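Local coordinates for protein 30-kDa cleavage and polyadenylation specificity factor 30 (Arabidopsis thaliana, PDB 5ZUU) that serves in the cleavage and polyadenylation specificity factor complex, which has a key role in pre-mRNA 3'-end formation, and recognises m6A-modified RNA through the YTH domain described here, at residues W39-S44 and R135-L140; R18-K23 and E46-E51. All blocks are in the same frame, centred on the assembly; numbering follows the deposited sequence.

Overall arrangement
Both contacts belong to the YTH domain of this longer protein, and their centres lie about 6 Å apart. Along the chain their segments alternate, 18-23, 39-44, 46-51 and 135-140, so the two contacts interleave. They share the mixed sheet, in which strand 17-24 has strand 138-140 as its antiparallel neighbour at one edge. The salt bridge of Glu139 with Arg18 and the hydrogen bond from Lys48 to the carbonyl of Cys137 join them directly. Contact 2 sets helix 46-55 against the sheet, while contact 1 joins the loop leading into that helix to the turn before strand 138-140; the turn binds the phosphate of C6, and Lys23 of contact 2 the RNA backbone beside it.

Contact 1 (W39-S44 and R135-L140); sequences WATQRS and RDCQEL. With nucleotides of chain F.
Thr41 and Asp136 mark the closest backbone approach, with CA atoms 8.2 Å apart, so side chains must span the distance between loop 39-44 and the turn before strand 138-140. That turn is a type II beta turn, closed by a hydrogen bond from Gln138 N to Arg135 O (3.1 Å).

Asp136 carries the contact. With CG anti to the backbone N (chi1 -174°), its carboxylate reaches the loop. Gln42 NE2 donates to Asp136 OD2 over 3.0 Å in an almost straight bond (173°), meeting the anti lone pair, and amide and carboxylate lie nearly coplanar. Thr41 OG1 also lies 3.0 Å from Asp136 OD2, and 3.5 Å from Cys137 SG. The second oxygen, OD1, accepts from the backbone N of Lys23 and from a water 2.6 Å away. The water lies at the edge of the Trp39 ring, in its plane, and accepts the indole N-H; it is also bonded to Thr41 OG1. A largely buried carboxylate thus has both oxygens engaged and its rotation fixed.

The same turn grips RNA: Asp136 N donates to OP2 of C6 of chain F (2.9 Å), and the Arg135 guanidinium turns one face to that nucleotide's base, its NH1 3.3 Å from base atom C4. Ala40 O accepts a hydrogen bond from the modified group, evidently the m6A of the bound RNA, against which Trp39, Gln42 and Asp136 also pack. With Trp90 edge-to-face on Trp39, these elements form part of the m6A pocket, consistent with the aromatic cage of YTH domains.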
loop_
_atom_site.group_PDB
_atom_site.type_symbol
_atom_site.label_atom_id
_atom_site.label_comp_id
_atom_site.label_asym_id
_atom_site.label_seq_id
_atom_site.Cartn_x
_atom_site.Cartn_y
_atom_site.Cartn_z
ATOM N N TRP A 39 5.022 7.725 0.335
ATOM C CA TRP A 39 5.821 6.654 0.865
ATOM C C TRP A 39 7.247 6.786 0.364
ATOM O O TRP A 39 7.515 7.483 -0.608
ATOM C CB TRP A 39 5.245 5.282 0.433
ATOM C CG TRP A 39 5.844 4.047 1.180
ATOM C CD1 TRP A 39 6.488 3.003 0.628
ATOM C CD2 TRP A 39 5.882 3.818 2.589
ATOM N NE1 TRP A 39 6.916 2.135 1.569
ATOM C CE2 TRP A 39 6.530 2.583 2.791
ATOM C CE3 TRP A 39 5.381 4.500 3.689
ATOM C CZ2 TRP A 39 6.692 2.013 4.073
ATOM C CZ3 TRP A 39 5.556 3.975 4.924
ATOM C CH2 TRP A 39 6.248 2.752 5.131
ATOM N N ALA A 40 8.158 6.078 1.029
ATOM C CA ALA A 40 9.493 5.866 0.529
ATOM C C ALA A 40 9.873 4.421 0.834
ATOM O O ALA A 40 9.597 3.946 1.928
ATOM C CB ALA A 40 10.505 6.848 1.189
ATOM N N THR A 41 10.567 3.747 -0.096
ATOM C CA THR A 41 11.010 2.370 0.171
ATOM C C THR A 41 12.521 2.296 0.287
ATOM O O THR A 41 13.223 3.306 0.199
ATOM C CB THR A 41 10.411 1.363 -0.863
ATOM O OG1 THR A 41 10.671 0.026 -0.419
ATOM C CG2 THR A 41 10.957 1.548 -2.286
ATOM N N GLN A 42 13.036 1.094 0.525
ATOM C CA GLN A 42 14.474 0.865 0.552
ATOM C C GLN A 42 15.021 1.159 -0.816
ATOM O O GLN A 42 14.344 0.901 -1.808
ATOM C CB GLN A 42 14.787 -0.586 0.847
ATOM C CG GLN A 42 14.343 -0.995 2.219
ATOM C CD GLN A 42 14.525 -2.458 2.455
ATOM O OE1 GLN A 42 15.637 -2.851 2.682
ATOM N NE2 GLN A 42 13.442 -3.289 2.382
ATOM N N ARG A 43 16.250 1.698 -0.882
ATOM C CA ARG A 43 16.892 2.065 -2.181
ATOM C C ARG A 43 16.970 0.944 -3.193
ATOM O O ARG A 43 16.647 1.110 -4.353
ATOM C CB ARG A 43 18.251 2.674 -1.936
ATOM C CG ARG A 43 18.108 3.992 -1.146
ATOM C CD ARG A 43 19.342 4.867 -1.121
ATOM N NE ARG A 43 19.662 5.221 -2.513
ATOM C CZ ARG A 43 20.807 5.779 -2.936
ATOM N NH1 ARG A 43 21.778 6.081 -2.078
ATOM N NH2 ARG A 43 20.982 6.040 -4.234
ATOM N N SER A 44 17.301 -0.231 -2.719
ATOM C CA SER A 44 17.318 -1.411 -3.562
ATOM C C SER A 44 16.001 -1.811 -4.176
ATOM O O SER A 44 15.988 -2.692 -5.051
ATOM C CB SER A 44 17.783 -2.614 -2.731
ATOM O OG SER A 44 16.889 -2.824 -1.640
ATOM N N ARG A 135 8.511 -10.360 2.067
ATOM C CA ARG A 135 9.436 -9.255 2.368
ATOM C C ARG A 135 8.956 -7.995 1.686
ATOM O O ARG A 135 8.064 -8.020 0.845
ATOM C CB ARG A 135 10.889 -9.618 1.986
ATOM C CG ARG A 135 11.512 -10.681 2.906
ATOM C CD ARG A 135 13.049 -10.731 2.857
ATOM N NE ARG A 135 13.813 -11.415 3.964
ATOM C CZ ARG A 135 13.863 -12.719 4.094
ATOM N NH1 ARG A 135 14.561 -13.307 5.026
ATOM N NH2 ARG A 135 13.156 -13.469 3.273
ATOM N N ASP A 136 9.591 -6.879 2.016
ATOM C CA ASP A 136 9.245 -5.573 1.459
ATOM C C ASP A 136 9.400 -5.593 -0.067
ATOM O O ASP A 136 10.436 -5.990 -0.605
ATOM C CB ASP A 136 10.151 -4.523 2.134
ATOM C CG ASP A 136 9.798 -3.071 1.764
ATOM O OD1 ASP A 136 8.591 -2.732 1.643
ATOM O OD2 ASP A 136 10.765 -2.265 1.573
ATOM N N CYS A 137 8.357 -5.158 -0.753
ATOM C CA CYS A 137 8.228 -5.086 -2.203
ATOM C C CYS A 137 8.270 -6.413 -2.928
ATOM O O CYS A 137 8.628 -6.490 -4.080
ATOM C CB CYS A 137 9.160 -4.019 -2.810
ATOM S SG CYS A 137 8.782 -2.333 -2.246
ATOM N N GLN A 138 7.937 -7.479 -2.245
ATOM C CA GLN A 138 7.700 -8.758 -2.933
ATOM C C GLN A 138 6.441 -8.647 -3.838
ATOM O O GLN A 138 5.326 -8.256 -3.409
ATOM C CB GLN A 138 7.514 -9.854 -1.906
ATOM C CG GLN A 138 6.880 -11.122 -2.440
ATOM C CD GLN A 138 7.911 -11.851 -3.236
ATOM O OE1 GLN A 138 8.902 -12.294 -2.650
ATOM N NE2 GLN A 138 7.760 -11.870 -4.554
ATOM N N GLU A 139 6.614 -8.958 -5.107
ATOM C CA GLU A 139 5.488 -8.966 -6.055
ATOM C C GLU A 139 4.556 -10.161 -5.791
ATOM O O GLU A 139 5.020 -11.267 -5.528
ATOM C CB GLU A 139 5.967 -8.974 -7.533
ATOM C CG GLU A 139 4.800 -8.603 -8.457
ATOM C CD GLU A 139 5.087 -8.388 -9.903
ATOM O OE1 GLU A 139 4.133 -8.108 -10.680
ATOM O OE2 GLU A 139 6.268 -8.432 -10.289
ATOM N N LEU A 140 3.245 -9.922 -5.845
ATOM C CA LEU A 140 2.273 -10.986 -5.797
ATOM C C LEU A 140 1.964 -11.348 -7.238
ATOM O O LEU A 140 1.736 -10.455 -8.080
ATOM C CB LEU A 140 0.986 -10.558 -5.018
ATOM C CG LEU A 140 1.291 -10.165 -3.554
ATOM C CD1 LEU A 140 0.239 -9.282 -2.929
ATOM C CD2 LEU A 140 1.451 -11.378 -2.680
ATOM P P C F 6 11.371 -6.864 5.659
ATOM O OP1 C F 6 12.216 -7.844 6.343
ATOM O OP2 C F 6 11.492 -6.702 4.188
ATOM O "O5'" C F 6 9.828 -7.228 5.930
ATOM C "C5'" C F 6 9.479 -8.090 7.018
ATOM C "C4'" C F 6 8.857 -9.363 6.499
ATOM O "O4'" C F 6 9.843 -10.125 5.765
ATOM C "C3'" C F 6 8.318 -10.323 7.552
ATOM O "O3'" C F 6 7.010 -9.920 7.936
ATOM C "C2'" C F 6 8.349 -11.635 6.802
ATOM O "O2'" C F 6 7.254 -11.792 5.917
ATOM C "C1'" C F 6 9.668 -11.503 6.044
ATOM N N1 C F 6 10.864 -11.983 6.768
ATOM C C2 C F 6 11.023 -13.362 6.944
ATOM O O2 C F 6 10.134 -14.123 6.543
ATOM N N3 C F 6 12.143 -13.830 7.536
ATOM C C4 C F 6 13.095 -12.978 7.928
ATOM N N4 C F 6 14.172 -13.485 8.519
ATOM C C5 C F 6 12.967 -11.564 7.754
ATOM C C6 C F 6 11.847 -11.117 7.169
HETATM O O HOH W 1 8.800 -0.104 1.593
#

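Contact 2 (R18-K23 and E46-E51); sequences RYFVVK and EAKLNE. With nucleotides of chain F.
Apolar packing between Phe20 and Leu49 forms the centre of this strand-helix contact; these two residues also have the nearest CA atoms, 8.6 Å apart. Strand 18-23 and helix 46-51 run nearly antiparallel, at 155°, with their axes 10.7 Å apart. Leu49 CD2 sits over one face of the Phe20 ring, 4.2 Å from its centroid, as a CH-pi contact displaced toward the rim. The methylene CD of Lys48 approaches the same ring obliquely, while its ammonium goes on to the carbonyl of Cys137.

Charge pairing secures the more exposed flank. Arg18 NH1 bonds Glu51 OE2 (2.9 Å) in a salt bridge, and NH2 adds a weak second bond to that oxygen. With the planes 70° apart, OE2 alone meets both nitrogens at the guanidinium edge. A bend at chi2 (-82°) swings the Glu51 carboxylate back toward the strand. Arg18 NE pairs with Glu139, and NH1 also with Ser55 OG.

At the far end of the strand, Lys23 NZ donates to OP1 of U7 of chain F (2.9 Å) and to O3' of C6. Helix 46-55 packed on a sheet strand that carries an RNA-binding lysine belongs to the alpha/beta architecture of the YTH fold.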
loop_
_atom_site.group_PDB
_atom_site.type_symbol
_atom_site.label_atom_id
_atom_site.label_comp_id
_atom_site.label_asym_id
_atom_site.label_seq_id
_atom_site.Cartn_x
_atom_site.Cartn_y
_atom_site.Cartn_z
ATOM N N ARG A 18 -0.659 -4.575 -11.185
ATOM C CA ARG A 18 0.315 -5.445 -10.488
ATOM C C ARG A 18 0.240 -5.067 -9.058
ATOM O O ARG A 18 -0.116 -3.873 -8.736
ATOM C CB ARG A 18 1.745 -5.213 -11.024
ATOM C CG ARG A 18 1.848 -5.714 -12.434
ATOM C CD ARG A 18 3.124 -5.294 -13.108
ATOM N NE ARG A 18 4.276 -6.002 -12.538
ATOM C CZ ARG A 18 5.531 -5.810 -12.962
ATOM N NH1 ARG A 18 5.779 -4.967 -13.923
ATOM N NH2 ARG A 18 6.530 -6.489 -12.436
ATOM N N TYR A 19 0.627 -6.018 -8.212
ATOM C CA TYR A 19 0.452 -5.970 -6.775
ATOM C C TYR A 19 1.747 -6.327 -6.077
ATOM O O TYR A 19 2.364 -7.368 -6.415
ATOM C CB TYR A 19 -0.614 -7.061 -6.340
ATOM C CG TYR A 19 -1.920 -6.883 -7.014
ATOM C CD1 TYR A 19 -2.134 -7.357 -8.317
ATOM C CD2 TYR A 19 -2.938 -6.171 -6.405
ATOM C CE1 TYR A 19 -3.354 -7.151 -8.962
ATOM C CE2 TYR A 19 -4.152 -5.970 -7.043
ATOM C CZ TYR A 19 -4.347 -6.439 -8.315
ATOM O OH TYR A 19 -5.534 -6.203 -8.941
ATOM N N PHE A 20 2.125 -5.500 -5.085
ATOM C CA PHE A 20 3.346 -5.700 -4.290
ATOM C C PHE A 20 2.991 -5.582 -2.830
ATOM O O PHE A 20 2.223 -4.702 -2.468
ATOM C CB PHE A 20 4.440 -4.640 -4.647
ATOM C CG PHE A 20 4.952 -4.731 -6.046
ATOM C CD1 PHE A 20 4.218 -4.260 -7.101
ATOM C CD2 PHE A 20 6.179 -5.296 -6.318
ATOM C CE1 PHE A 20 4.679 -4.397 -8.418
ATOM C CE2 PHE A 20 6.652 -5.429 -7.620
ATOM C CZ PHE A 20 5.892 -4.983 -8.667
ATOM N N VAL A 21 3.531 -6.467 -1.995
ATOM C CA VAL A 21 3.466 -6.295 -0.553
ATOM C C VAL A 21 4.553 -5.321 -0.120
ATOM O O VAL A 21 5.702 -5.454 -0.524
ATOM C CB VAL A 21 3.652 -7.611 0.221
ATOM C CG1 VAL A 21 3.715 -7.370 1.740
ATOM C CG2 VAL A 21 2.519 -8.568 -0.110
ATOM N N VAL A 22 4.172 -4.307 0.643
ATOM C CA VAL A 22 5.052 -3.304 1.151
ATOM C C VAL A 22 5.077 -3.492 2.653
ATOM O O VAL A 22 4.016 -3.661 3.279
ATOM C CB VAL A 22 4.525 -1.906 0.814
ATOM C CG1 VAL A 22 5.251 -0.837 1.634
ATOM C CG2 VAL A 22 4.679 -1.675 -0.668
ATOM N N LYS A 23 6.282 -3.574 3.225
ATOM C CA LYS A 23 6.474 -3.787 4.676
ATOM C C LYS A 23 7.034 -2.505 5.363
ATOM O O LYS A 23 7.817 -1.766 4.773
ATOM C CB LYS A 23 7.390 -4.982 4.925
ATOM C CG LYS A 23 6.855 -6.325 4.355
ATOM C CD LYS A 23 5.577 -6.808 5.033
ATOM C CE LYS A 23 5.705 -7.055 6.518
ATOM N NZ LYS A 23 4.682 -8.009 7.005
ATOM N N GLU A 46 13.737 0.501 -5.505
ATOM C CA GLU A 46 13.129 1.587 -6.253
ATOM C C GLU A 46 12.947 1.282 -7.764
ATOM O O GLU A 46 11.925 1.645 -8.390
ATOM C CB GLU A 46 13.877 2.881 -6.011
ATOM C CG GLU A 46 13.836 3.274 -4.561
ATOM C CD GLU A 46 14.542 4.563 -4.208
ATOM O OE1 GLU A 46 15.751 4.607 -4.404
ATOM O OE2 GLU A 46 13.882 5.512 -3.696
ATOM N N ALA A 47 13.930 0.576 -8.352
ATOM C CA ALA A 47 13.898 0.269 -9.748
ATOM C C ALA A 47 12.763 -0.714 -10.053
ATOM O O ALA A 47 12.112 -0.657 -11.137
ATOM C CB ALA A 47 15.215 -0.357 -10.158
ATOM N N LYS A 48 12.535 -1.620 -9.138
ATOM C CA LYS A 48 11.445 -2.517 -9.357
ATOM C C LYS A 48 10.061 -1.925 -9.214
ATOM O O LYS A 48 9.209 -2.253 -10.030
ATOM C CB LYS A 48 11.605 -3.817 -8.634
ATOM C CG LYS A 48 11.106 -4.039 -7.251
ATOM C CD LYS A 48 10.976 -5.560 -7.165
ATOM C CE LYS A 48 11.351 -6.043 -5.833
ATOM N NZ LYS A 48 10.969 -7.475 -5.783
ATOM N N LEU A 49 9.872 -0.979 -8.304
ATOM C CA LEU A 49 8.626 -0.267 -8.306
ATOM C C LEU A 49 8.546 0.601 -9.541
ATOM O O LEU A 49 7.455 0.716 -10.064
ATOM C CB LEU A 49 8.363 0.571 -7.023
ATOM C CG LEU A 49 8.267 -0.260 -5.770
ATOM C CD1 LEU A 49 7.934 0.624 -4.602
ATOM C CD2 LEU A 49 7.248 -1.400 -5.867
ATOM N N ASN A 50 9.648 1.174 -10.030
ATOM C CA ASN A 50 9.536 2.020 -11.235
ATOM C C ASN A 50 9.237 1.170 -12.474
ATOM O O ASN A 50 8.520 1.603 -13.392
ATOM C CB ASN A 50 10.784 2.918 -11.460
ATOM C CG ASN A 50 10.754 4.217 -10.649
ATOM O OD1 ASN A 50 9.711 4.610 -10.136
ATOM N ND2 ASN A 50 11.907 4.866 -10.508
ATOM N N GLU A 51 9.786 -0.040 -12.519
ATOM C CA GLU A 51 9.523 -0.921 -13.640
ATOM C C GLU A 51 8.028 -1.263 -13.658
ATOM O O GLU A 51 7.402 -1.337 -14.694
ATOM C CB GLU A 51 10.429 -2.187 -13.521
ATOM C CG GLU A 51 10.473 -3.142 -14.739
ATOM C CD GLU A 51 9.279 -4.141 -14.823
ATOM O OE1 GLU A 51 8.977 -4.663 -15.933
ATOM O OE2 GLU A 51 8.610 -4.420 -13.802
ATOM P P C F 6 11.371 -6.864 5.659
ATOM O OP1 C F 6 12.216 -7.844 6.343
ATOM O OP2 C F 6 11.492 -6.702 4.188
ATOM O "O5'" C F 6 9.828 -7.228 5.930
ATOM C "C5'" C F 6 9.479 -8.090 7.018
ATOM C "C4'" C F 6 8.857 -9.363 6.499
ATOM O "O4'" C F 6 9.843 -10.125 5.765
ATOM C "C3'" C F 6 8.318 -10.323 7.552
ATOM O "O3'" C F 6 7.010 -9.920 7.936
ATOM C "C2'" C F 6 8.349 -11.635 6.802
ATOM O "O2'" C F 6 7.254 -11.792 5.917
ATOM C "C1'" C F 6 9.668 -11.503 6.044
ATOM N N1 C F 6 10.864 -11.983 6.768
ATOM C C2 C F 6 11.023 -13.362 6.944
ATOM O O2 C F 6 10.134 -14.123 6.543
ATOM N N3 C F 6 12.143 -13.830 7.536
ATOM C C4 C F 6 13.095 -12.978 7.928
ATOM N N4 C F 6 14.172 -13.485 8.519
ATOM C C5 C F 6 12.967 -11.564 7.754
ATOM C C6 C F 6 11.847 -11.117 7.169
ATOM P P U F 7 6.480 -10.118 9.405
ATOM O OP1 U F 7 5.183 -9.466 9.476
ATOM O OP2 U F 7 7.476 -9.778 10.371
ATOM O "O5'" U F 7 6.253 -11.688 9.537
ATOM C "C5'" U F 7 5.229 -12.300 8.759
ATOM C "C4'" U F 7 5.350 -13.789 8.853
ATOM O "O4'" U F 7 6.641 -14.217 8.352
ATOM C "C3'" U F 7 5.283 -14.322 10.267
ATOM O "O3'" U F 7 3.917 -14.548 10.556
ATOM C "C2'" U F 7 6.038 -15.625 10.161
ATOM O "O2'" U F 7 5.287 -16.622 9.505
ATOM C "C1'" U F 7 7.156 -15.228 9.213
ATOM N N1 U F 7 8.387 -14.732 9.832
ATOM C C2 U F 7 9.303 -15.660 10.302
ATOM O O2 U F 7 9.076 -16.865 10.354
ATOM N N3 U F 7 10.480 -15.121 10.752
ATOM C C4 U F 7 10.851 -13.793 10.738
ATOM O O4 U F 7 11.969 -13.475 11.140
ATOM C C5 U F 7 9.846 -12.898 10.250
ATOM C C6 U F 7 8.685 -13.389 9.808
#